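Local structure of BpsB (PgaB), Poly-beta-1,6-N-acetyl-D-glucosamine N-deacetylase (Bordetella bronchiseptica RB50, 5BU6) at residues A[105-111]-A[150-156]; A[157-163]-A[173-179]; A[197-201]-A[232-236]. The protein removes acetyl groups from the N-acetylglucosamine units of poly-beta-1,6-N-acetyl-D-glucosamine, the biofilm exopolysaccharide, as a metal-dependent family 4 carbohydrate esterase. The protein carries 5 engineered substitutions. One frame throughout, in Å; residues are numbered along the deposited sequence.

Interaction 1: A[105-111]-A[150-156]. With NI (nickel (II) ion), chain C; EDO (1,2-ethanediol), chain J.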
loop_
_atom_site.group_PDB
_atom_site.type_symbol
_atom_site.label_atom_id
_atom_site.label_comp_id
_atom_site.label_asym_id
_atom_site.label_seq_id
_atom_site.Cartn_x
_atom_site.Cartn_y
_atom_site.Cartn_z
ATOM N N VAL A 105 -6.940 -3.158 -4.718
ATOM C CA VAL A 105 -5.546 -3.523 -4.474
ATOM C C VAL A 105 -5.394 -3.828 -2.981
ATOM O O VAL A 105 -5.871 -3.053 -2.154
ATOM C CB VAL A 105 -4.587 -2.378 -4.849
ATOM C CG1 VAL A 105 -3.124 -2.784 -4.605
ATOM C CG2 VAL A 105 -4.822 -1.973 -6.278
ATOM N N VAL A 106 -4.742 -4.935 -2.646
ATOM C CA VAL A 106 -4.392 -5.223 -1.256
ATOM C C VAL A 106 -2.865 -5.259 -1.161
ATOM O O VAL A 106 -2.231 -6.020 -1.871
ATOM C CB VAL A 106 -4.985 -6.566 -0.779
ATOM C CG1 VAL A 106 -4.466 -6.916 0.630
ATOM C CG2 VAL A 106 -6.515 -6.524 -0.812
ATOM N N ALA A 107 -2.282 -4.422 -0.314
ATOM C CA ALA A 107 -0.826 -4.313 -0.234
ATOM C C ALA A 107 -0.367 -4.955 1.075
ATOM O O ALA A 107 -0.864 -4.607 2.162
ATOM C CB ALA A 107 -0.380 -2.855 -0.326
ATOM N N VAL A 108 0.555 -5.901 0.942
ATOM C CA VAL A 108 0.976 -6.800 2.012
ATOM C C VAL A 108 2.325 -6.392 2.593
ATOM O O VAL A 108 3.256 -6.215 1.837
ATOM C CB VAL A 108 1.087 -8.241 1.451
ATOM C CG1 VAL A 108 1.680 -9.194 2.459
ATOM C CG2 VAL A 108 -0.277 -8.711 0.942
ATOM N N VAL A 109 2.442 -6.224 3.912
ATOM C CA VAL A 109 3.767 -6.064 4.524
ATOM C C VAL A 109 4.265 -7.472 4.818
ATOM O O VAL A 109 3.756 -8.134 5.723
ATOM C CB VAL A 109 3.751 -5.249 5.820
ATOM C CG1 VAL A 109 5.174 -5.085 6.341
ATOM C CG2 VAL A 109 3.083 -3.880 5.602
ATOM N N THR A 110 5.216 -7.967 4.047
ATOM C CA THR A 110 5.419 -9.412 4.068
ATOM C C THR A 110 6.144 -9.892 5.333
ATOM O O THR A 110 6.034 -11.051 5.696
ATOM C CB THR A 110 6.149 -9.908 2.798
ATOM O OG1 THR A 110 7.393 -9.225 2.634
ATOM C CG2 THR A 110 5.275 -9.659 1.566
ATOM N N SER A 111 6.859 -9.020 6.030
ATOM C CA SER A 111 7.473 -9.479 7.272
ATOM C C SER A 111 6.410 -9.667 8.375
ATOM O O SER A 111 6.667 -10.337 9.375
ATOM C CB SER A 111 8.579 -8.524 7.756
ATOM O OG SER A 111 8.029 -7.325 8.261
ATOM N N GLU A 150 -5.972 -7.308 -6.655
ATOM C CA GLU A 150 -4.572 -7.257 -7.096
ATOM C C GLU A 150 -3.707 -7.189 -5.849
ATOM O O GLU A 150 -3.916 -6.330 -4.991
ATOM C CB GLU A 150 -4.321 -6.029 -7.969
ATOM C CG GLU A 150 -2.854 -5.700 -8.225
ATOM C CD GLU A 150 -2.389 -6.107 -9.619
ATOM O OE1 GLU A 150 -3.218 -6.607 -10.410
ATOM O OE2 GLU A 150 -1.192 -5.922 -9.927
ATOM N N LEU A 151 -2.745 -8.090 -5.734
ATOM C CA LEU A 151 -1.829 -8.052 -4.598
ATOM C C LEU A 151 -0.647 -7.159 -4.943
ATOM O O LEU A 151 -0.128 -7.173 -6.073
ATOM C CB LEU A 151 -1.351 -9.459 -4.233
ATOM C CG LEU A 151 -2.384 -10.455 -3.707
ATOM C CD1 LEU A 151 -1.689 -11.740 -3.230
ATOM C CD2 LEU A 151 -3.227 -9.852 -2.602
ATOM N N ALA A 152 -0.229 -6.375 -3.965
ATOM C CA ALA A 152 0.894 -5.474 -4.118
ATOM C C ALA A 152 1.821 -5.629 -2.925
ATOM O O ALA A 152 1.416 -6.144 -1.893
ATOM C CB ALA A 152 0.401 -4.021 -4.222
ATOM N N SER A 153 3.057 -5.176 -3.070
ATOM C CA SER A 153 3.967 -5.086 -1.937
ATOM C C SER A 153 3.682 -3.826 -1.128
ATOM O O SER A 153 3.520 -2.744 -1.697
ATOM C CB SER A 153 5.418 -5.087 -2.412
ATOM O OG SER A 153 6.334 -4.909 -1.351
ATOM N N HIS A 154 3.635 -3.979 0.195
ATOM C CA HIS A 154 3.696 -2.837 1.120
ATOM C C HIS A 154 5.056 -2.845 1.813
ATOM O O HIS A 154 5.176 -2.395 2.948
ATOM C CB HIS A 154 2.549 -2.906 2.146
ATOM C CG HIS A 154 2.136 -1.577 2.684
ATOM N ND1 HIS A 154 2.492 -0.384 2.085
ATOM C CD2 HIS A 154 1.405 -1.247 3.776
ATOM C CE1 HIS A 154 2.002 0.624 2.789
ATOM N NE2 HIS A 154 1.322 0.126 3.808
ATOM N N SER A 155 6.057 -3.352 1.085
ATOM C CA SER A 155 7.448 -3.619 1.520
ATOM C C SER A 155 7.521 -4.929 2.313
ATOM O O SER A 155 6.504 -5.510 2.656
ATOM C CB SER A 155 8.056 -2.473 2.346
ATOM O OG SER A 155 7.669 -2.547 3.716
ATOM N N HIS A 156 8.735 -5.401 2.562
ATOM C CA HIS A 156 8.954 -6.524 3.476
ATOM C C HIS A 156 9.018 -5.982 4.897
ATOM O O HIS A 156 8.175 -6.284 5.710
ATOM C CB HIS A 156 10.240 -7.294 3.131
ATOM C CG HIS A 156 10.504 -8.475 4.020
ATOM N ND1 HIS A 156 9.623 -9.526 4.145
ATOM C CD2 HIS A 156 11.548 -8.762 4.833
ATOM C CE1 HIS A 156 10.114 -10.413 4.991
ATOM N NE2 HIS A 156 11.281 -9.971 5.430
HETATM NI NI NI C . 0.497 0.847 5.713
HETATM C C1 EDO J . -6.929 -7.671 -10.495
HETATM O O1 EDO J . -7.986 -6.875 -9.945
HETATM C C2 EDO J . -6.437 -7.038 -11.798
HETATM O O2 EDO J . -5.631 -5.872 -11.558
HETATM O O HOH W 1 -1.376 1.297 4.814
HETATM O O HOH W 2 -0.501 1.649 7.463
#

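Interaction 2: A[157-163]-A[173-179]. With NI (nickel (II) ion), chain C.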
loop_
_atom_site.group_PDB
_atom_site.type_symbol
_atom_site.label_atom_id
_atom_site.label_comp_id
_atom_site.label_asym_id
_atom_site.label_seq_id
_atom_site.Cartn_x
_atom_site.Cartn_y
_atom_site.Cartn_z
ATOM N N ASN A 157 10.009 -5.153 5.171
ATOM C CA ASN A 157 10.183 -4.601 6.507
ATOM C C ASN A 157 10.514 -3.109 6.472
ATOM O O ASN A 157 11.400 -2.648 7.159
ATOM C CB ASN A 157 11.275 -5.378 7.245
ATOM C CG ASN A 157 11.308 -5.090 8.728
ATOM O OD1 ASN A 157 10.311 -4.649 9.320
ATOM N ND2 ASN A 157 12.461 -5.327 9.340
ATOM N N LEU A 158 9.811 -2.346 5.643
ATOM C CA LEU A 158 10.049 -0.900 5.618
ATOM C C LEU A 158 8.894 -0.141 6.248
ATOM O O LEU A 158 8.857 1.086 6.195
ATOM C CB LEU A 158 10.257 -0.415 4.188
ATOM C CG LEU A 158 11.448 -1.055 3.482
ATOM C CD1 LEU A 158 11.490 -0.540 2.065
ATOM C CD2 LEU A 158 12.748 -0.759 4.203
ATOM N N HIS A 159 7.944 -0.869 6.824
ATOM C CA HIS A 159 6.755 -0.229 7.394
ATOM C C HIS A 159 7.015 0.130 8.861
ATOM O O HIS A 159 6.294 -0.299 9.765
ATOM C CB HIS A 159 5.534 -1.155 7.236
ATOM C CG HIS A 159 4.221 -0.424 7.201
ATOM N ND1 HIS A 159 3.820 0.438 8.196
ATOM C CD2 HIS A 159 3.209 -0.452 6.305
ATOM C CE1 HIS A 159 2.629 0.927 7.907
ATOM N NE2 HIS A 159 2.235 0.405 6.762
ATOM N N ARG A 160 8.068 0.914 9.091
ATOM C CA ARG A 160 8.468 1.265 10.441
ATOM C C ARG A 160 9.437 2.422 10.399
ATOM O O ARG A 160 9.898 2.820 9.323
ATOM C CB ARG A 160 9.126 0.073 11.132
ATOM C CG ARG A 160 10.358 -0.376 10.375
ATOM C CD ARG A 160 11.051 -1.601 10.927
ATOM N NE ARG A 160 12.088 -1.984 9.969
ATOM C CZ ARG A 160 13.378 -1.668 10.064
ATOM N NH1 ARG A 160 14.217 -2.054 9.112
ATOM N NH2 ARG A 160 13.841 -0.991 11.111
ATOM N N GLY A 161 9.752 2.947 11.572
ATOM C CA GLY A 161 10.720 4.016 11.685
ATOM C C GLY A 161 12.093 3.462 11.977
ATOM O O GLY A 161 12.220 2.414 12.609
ATOM N N VAL A 162 13.118 4.164 11.501
ATOM C CA VAL A 162 14.505 3.839 11.805
ATOM C C VAL A 162 15.210 5.080 12.310
ATOM O O VAL A 162 14.690 6.186 12.183
ATOM C CB VAL A 162 15.274 3.314 10.583
ATOM C CG1 VAL A 162 14.579 2.118 9.998
ATOM C CG2 VAL A 162 15.440 4.417 9.538
ATOM N N LEU A 163 16.402 4.901 12.866
ATOM C CA LEU A 163 17.134 6.033 13.412
ATOM C C LEU A 163 17.670 6.948 12.316
ATOM O O LEU A 163 18.440 6.529 11.455
ATOM C CB LEU A 163 18.277 5.555 14.311
ATOM C CG LEU A 163 18.232 6.252 15.669
ATOM C CD1 LEU A 163 16.819 6.155 16.248
ATOM C CD2 LEU A 163 19.263 5.668 16.627
ATOM N N ALA A 173 11.654 4.054 7.234
ATOM C CA ALA A 173 12.754 3.136 6.920
ATOM C C ALA A 173 13.215 3.191 5.468
ATOM O O ALA A 173 14.382 2.927 5.183
ATOM C CB ALA A 173 12.357 1.708 7.266
ATOM N N ALA A 174 12.305 3.512 4.550
ATOM C CA ALA A 174 12.650 3.463 3.126
ATOM C C ALA A 174 13.323 4.735 2.638
ATOM O O ALA A 174 14.068 4.719 1.656
ATOM C CB ALA A 174 11.406 3.181 2.281
ATOM N N SER A 175 13.067 5.839 3.320
ATOM C CA SER A 175 13.484 7.141 2.816
ATOM C C SER A 175 14.874 7.526 3.294
ATOM O O SER A 175 15.698 8.015 2.525
ATOM C CB SER A 175 12.478 8.214 3.241
ATOM O OG SER A 175 12.505 8.410 4.648
ATOM N N SER A 176 15.131 7.295 4.571
ATOM C CA SER A 176 16.332 7.818 5.193
ATOM C C SER A 176 17.521 6.878 5.080
ATOM O O SER A 176 17.374 5.656 5.140
ATOM C CB SER A 176 16.057 8.125 6.668
ATOM O OG SER A 176 15.543 6.991 7.341
ATOM N N ARG A 177 18.703 7.460 4.906
ATOM C CA ARG A 177 19.932 6.731 5.166
ATOM C C ARG A 177 20.055 6.602 6.680
ATOM O O ARG A 177 20.232 7.598 7.389
ATOM C CB ARG A 177 21.144 7.437 4.551
ATOM C CG ARG A 177 21.321 7.132 3.068
ATOM C CD ARG A 177 22.401 7.994 2.418
ATOM N NE ARG A 177 22.024 9.406 2.357
ATOM C CZ ARG A 177 21.135 9.911 1.505
ATOM N NH1 ARG A 177 20.512 9.119 0.639
ATOM N NH2 ARG A 177 20.860 11.210 1.524
ATOM N N GLN A 178 19.934 5.376 7.175
ATOM C CA GLN A 178 19.812 5.170 8.611
ATOM C C GLN A 178 21.156 5.228 9.341
ATOM O O GLN A 178 22.205 4.850 8.808
ATOM C CB GLN A 178 19.117 3.839 8.905
ATOM C CG GLN A 178 19.979 2.612 8.676
ATOM C CD GLN A 178 19.282 1.329 9.084
ATOM O OE1 GLN A 178 18.349 1.345 9.890
ATOM N NE2 GLN A 178 19.734 0.207 8.533
ATOM N N TYR A 179 21.102 5.714 10.574
ATOM C CA TYR A 179 22.280 5.818 11.417
ATOM C C TYR A 179 22.570 4.475 12.107
ATOM O O TYR A 179 21.682 3.882 12.720
ATOM C CB TYR A 179 22.076 6.942 12.435
ATOM C CG TYR A 179 23.214 7.116 13.398
ATOM C CD1 TYR A 179 24.402 7.705 12.996
ATOM C CD2 TYR A 179 23.100 6.694 14.719
ATOM C CE1 TYR A 179 25.449 7.866 13.884
ATOM C CE2 TYR A 179 24.136 6.852 15.609
ATOM C CZ TYR A 179 25.309 7.436 15.188
ATOM O OH TYR A 179 26.348 7.593 16.070
HETATM NI NI NI C . 0.497 0.847 5.713
HETATM O O HOH W 3 9.463 3.553 4.755
HETATM O O HOH W 1 -1.376 1.297 4.814
HETATM O O HOH W 2 -0.501 1.649 7.463
#

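Interaction 3: A[197-201]-A[232-236]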
loop_
_atom_site.group_PDB
_atom_site.type_symbol
_atom_site.label_atom_id
_atom_site.label_comp_id
_atom_site.label_asym_id
_atom_site.label_seq_id
_atom_site.Cartn_x
_atom_site.Cartn_y
_atom_site.Cartn_z
ATOM N N ARG A 197 16.607 -2.510 -1.928
ATOM C CA ARG A 197 16.446 -3.508 -2.994
ATOM C C ARG A 197 16.112 -4.905 -2.483
ATOM O O ARG A 197 15.168 -5.531 -2.952
ATOM C CB ARG A 197 17.704 -3.603 -3.856
ATOM C CG ARG A 197 17.427 -4.241 -5.209
ATOM C CD ARG A 197 18.704 -4.404 -6.014
ATOM N NE ARG A 197 19.280 -3.128 -6.428
ATOM C CZ ARG A 197 20.333 -2.556 -5.852
ATOM N NH1 ARG A 197 20.928 -3.144 -4.826
ATOM N NH2 ARG A 197 20.796 -1.395 -6.305
ATOM N N GLN A 198 16.901 -5.388 -1.528
ATOM C CA GLN A 198 16.675 -6.703 -0.944
ATOM C C GLN A 198 15.300 -6.788 -0.302
ATOM O O GLN A 198 14.621 -7.803 -0.431
ATOM C CB GLN A 198 17.763 -7.025 0.085
ATOM C CG GLN A 198 17.652 -8.406 0.711
ATOM C CD GLN A 198 18.157 -9.517 -0.197
ATOM O OE1 GLN A 198 17.521 -9.864 -1.193
ATOM N NE2 GLN A 198 19.306 -10.088 0.154
ATOM N N ASP A 199 14.883 -5.716 0.368
ATOM C CA ASP A 199 13.544 -5.660 0.947
ATOM C C ASP A 199 12.458 -5.869 -0.106
ATOM O O ASP A 199 11.589 -6.716 0.059
ATOM C CB ASP A 199 13.317 -4.326 1.650
ATOM C CG ASP A 199 12.028 -4.307 2.444
ATOM O OD1 ASP A 199 10.955 -4.114 1.826
ATOM O OD2 ASP A 199 12.088 -4.493 3.681
ATOM N N LEU A 200 12.501 -5.094 -1.188
ATOM C CA LEU A 200 11.462 -5.214 -2.206
ATOM C C LEU A 200 11.502 -6.590 -2.866
ATOM O O LEU A 200 10.453 -7.191 -3.126
ATOM C CB LEU A 200 11.607 -4.109 -3.265
ATOM C CG LEU A 200 11.476 -2.688 -2.715
ATOM C CD1 LEU A 200 11.563 -1.638 -3.813
ATOM C CD2 LEU A 200 10.185 -2.551 -1.936
ATOM N N LYS A 201 12.710 -7.074 -3.158
ATOM C CA LYS A 201 12.886 -8.377 -3.792
ATOM C C LYS A 201 12.305 -9.485 -2.909
ATOM O O LYS A 201 11.591 -10.368 -3.381
ATOM C CB LYS A 201 14.369 -8.660 -4.062
ATOM C CG LYS A 201 14.622 -9.882 -4.944
ATOM C CD LYS A 201 16.048 -10.417 -4.791
ATOM C CE LYS A 201 17.104 -9.317 -4.888
ATOM N NZ LYS A 201 17.328 -8.823 -6.280
ATOM N N VAL A 232 15.523 1.674 -7.576
ATOM C CA VAL A 232 15.684 0.335 -7.057
ATOM C C VAL A 232 14.412 -0.505 -7.267
ATOM O O VAL A 232 14.485 -1.681 -7.599
ATOM C CB VAL A 232 16.058 0.398 -5.558
ATOM C CG1 VAL A 232 15.597 -0.813 -4.844
ATOM C CG2 VAL A 232 17.553 0.613 -5.398
ATOM N N ALA A 233 13.245 0.102 -7.078
ATOM C CA ALA A 233 11.982 -0.586 -7.351
ATOM C C ALA A 233 11.935 -1.032 -8.817
ATOM O O ALA A 233 11.499 -2.137 -9.128
ATOM C CB ALA A 233 10.803 0.318 -7.026
ATOM N N ALA A 234 12.384 -0.160 -9.708
ATOM C CA ALA A 234 12.448 -0.476 -11.137
ATOM C C ALA A 234 13.364 -1.669 -11.421
ATOM O O ALA A 234 13.060 -2.502 -12.274
ATOM C CB ALA A 234 12.911 0.721 -11.917
ATOM N N GLU A 235 14.476 -1.752 -10.695
ATOM C CA GLU A 235 15.429 -2.845 -10.887
ATOM C C GLU A 235 14.809 -4.187 -10.533
ATOM O O GLU A 235 15.119 -5.192 -11.164
ATOM C CB GLU A 235 16.700 -2.635 -10.054
ATOM C CG GLU A 235 17.555 -1.459 -10.491
ATOM C CD GLU A 235 18.608 -1.098 -9.463
ATOM O OE1 GLU A 235 18.841 -1.902 -8.535
ATOM O OE2 GLU A 235 19.195 -0.005 -9.578
ATOM N N VAL A 236 13.935 -4.215 -9.530
ATOM C CA VAL A 236 13.324 -5.486 -9.155
ATOM C C VAL A 236 11.988 -5.705 -9.869
ATOM O O VAL A 236 11.277 -6.658 -9.565
ATOM C CB VAL A 236 13.117 -5.607 -7.634
ATOM C CG1 VAL A 236 14.450 -5.492 -6.916
ATOM C CG2 VAL A 236 12.161 -4.563 -7.146
#

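Interaction 1: A[105-111]-A[150-156]
His154 lies against the end of strand 105-108, and its side chain can be followed atom by atom. CB meets the backbone of Val108, 3.4 Å from its O, and the methyl of Ala107. With CG anti to the backbone N (chi1 -153°), the ring leaves the sheet beside Val109, whose CG2 comes obliquely to within 3.6 Å of CD2. ND1 is hydrogen-bonded to the carbonyl O of Val219, which fixes the ring's rotation, and NE2 at the tip binds nickel at 2.2 Å. Asp84, His159 and two waters also bind this ion, so the Asp-His-His triad of the family 4 esterases takes one histidine from the C-terminal end of a parallel strand. Behind it, the strands pair in parallel: Val106 N donates to Glu150 O, Ala152 N to Val106 O, and Val108 N to Ala152 O. The side chains of Val106 and Leu151 face helix 137-145, while Val105 CG1 packs on Ala152 CB on the other face. Past the strands, His156 is held from two directions. Thr110 OG1 and His156 ND1 share a hydrogen bond of 2.7 Å at the ring's edge, and Ser111 CB sits over one ring face, 3.8 Å from the ring centroid. Ser111 N and OG both donate to His156 O from the same face of its carbonyl plane, the hydroxyl at 2.8 Å.

Interaction 2: A[157-163]-A[173-179]
Ala173 N donates to Arg160 O (3.0 Å) nearly in line with the carbonyl bond, while its methyl packs against Val162 CG1 at 3.5 Å. The next amide, Ala174 N, is served by water: it donates to a molecule 2.8 Å away that in turn donates a hydrogen bond to Leu158 O, bridging the two segments. Ala173 O is bonded to Arg195 and Ala174 O to the hydroxyl of Tyr192, both on helix 189-211, and Leu158 N donates to Ser155 OG. Leu158 CD1 rests on Ala174 CB. Arg160 turns NE back to Asn157 O (3.0 Å), the donor standing above that carbonyl plane. In the same loop His159, the central residue of an inverse gamma turn, binds nickel through NE2 at 2.1 Å; the loop leads into strand 161-163, which pairs antiparallel with strand 170-172 in a small hairpin. Further along, Leu163 O accepts from Tyr179 N at 2.9 Å with an almost straight N-H...O angle of 174°. Val162 CG2 packs against Ser176 OG, whose hydrogen bond goes to Pro172 O. Gln178 crosses Val162 at about a right angle, its OE1 3.7 Å from Val162 CB.

Interaction 3: A[197-201]-A[232-236]
Arg197 and Glu235 form a salt bridge between the two helices, centred on a single carboxylate oxygen. Glu235 OE1 takes a bond from Arg197 NE (2.5 Å, N-H...O 155°) and a weak, bent one from Arg197 NH2. The first is shorter than usual for such a pair, so its exact length is doubtful. The oxygen comes in at the edge of the guanidinium group, and the guanidinium and carboxylate planes lie only 7° apart. The bend of the arginine at chi3 (-68°) brings NE round to the glutamate, whose own chain is extended beyond CG.

Below the charges lies an apolar layer. Val232 CG1 presses on the arginine's root, 3.4 Å from Arg197 CA and 3.6 Å from its CB, while Val236 CG1 reaches Arg197 CG. The methylenes of the arginine are braced by two valines one helical turn apart. Leu200, one turn further along its helix, points into the same seam: Leu200 CD1 rests on Ala233, 3.8 Å from Ala233 CB, and Leu200 CB meets Val236 CG2. Val236 is the first residue to leave helical geometry, and its amide still bonds to Val232 O, holding it on the contacting side.

Farther out, Trp220 also packs on Leu200, and Arg193 and Val196 of helix 189-211 touch Val232. A long, weak ion pair links Glu235 OE2 to Arg193. The outcome is a helix-helix interface with an aliphatic seam and a charged pair on its more exposed side, joining helix 189-211 to the end of helix 227-235 within the polysaccharide deacetylase domain.

The three contacts follow in series along the chain, each closing before the next opens, and all belong to the polysaccharide deacetylase region of the chain. The centres of interactions 1 and 2 are about 17 Å apart, those of 1 and 3 about 14 Å, and those of 2 and 3 about 15 Å. Interaction 1 belongs to the central parallel sheet, interaction 2 to the loops around a small hairpin, and interaction 3 to two covering helices. Interactions 1 and 2 share the nickel and its two waters. Asp199 of helix 189-211 ties in the third: its carboxylate probably accepts from the amides of His156 and Asn157, connecting the helix to the loop between the two metal-binding histidines and probably helping to place them.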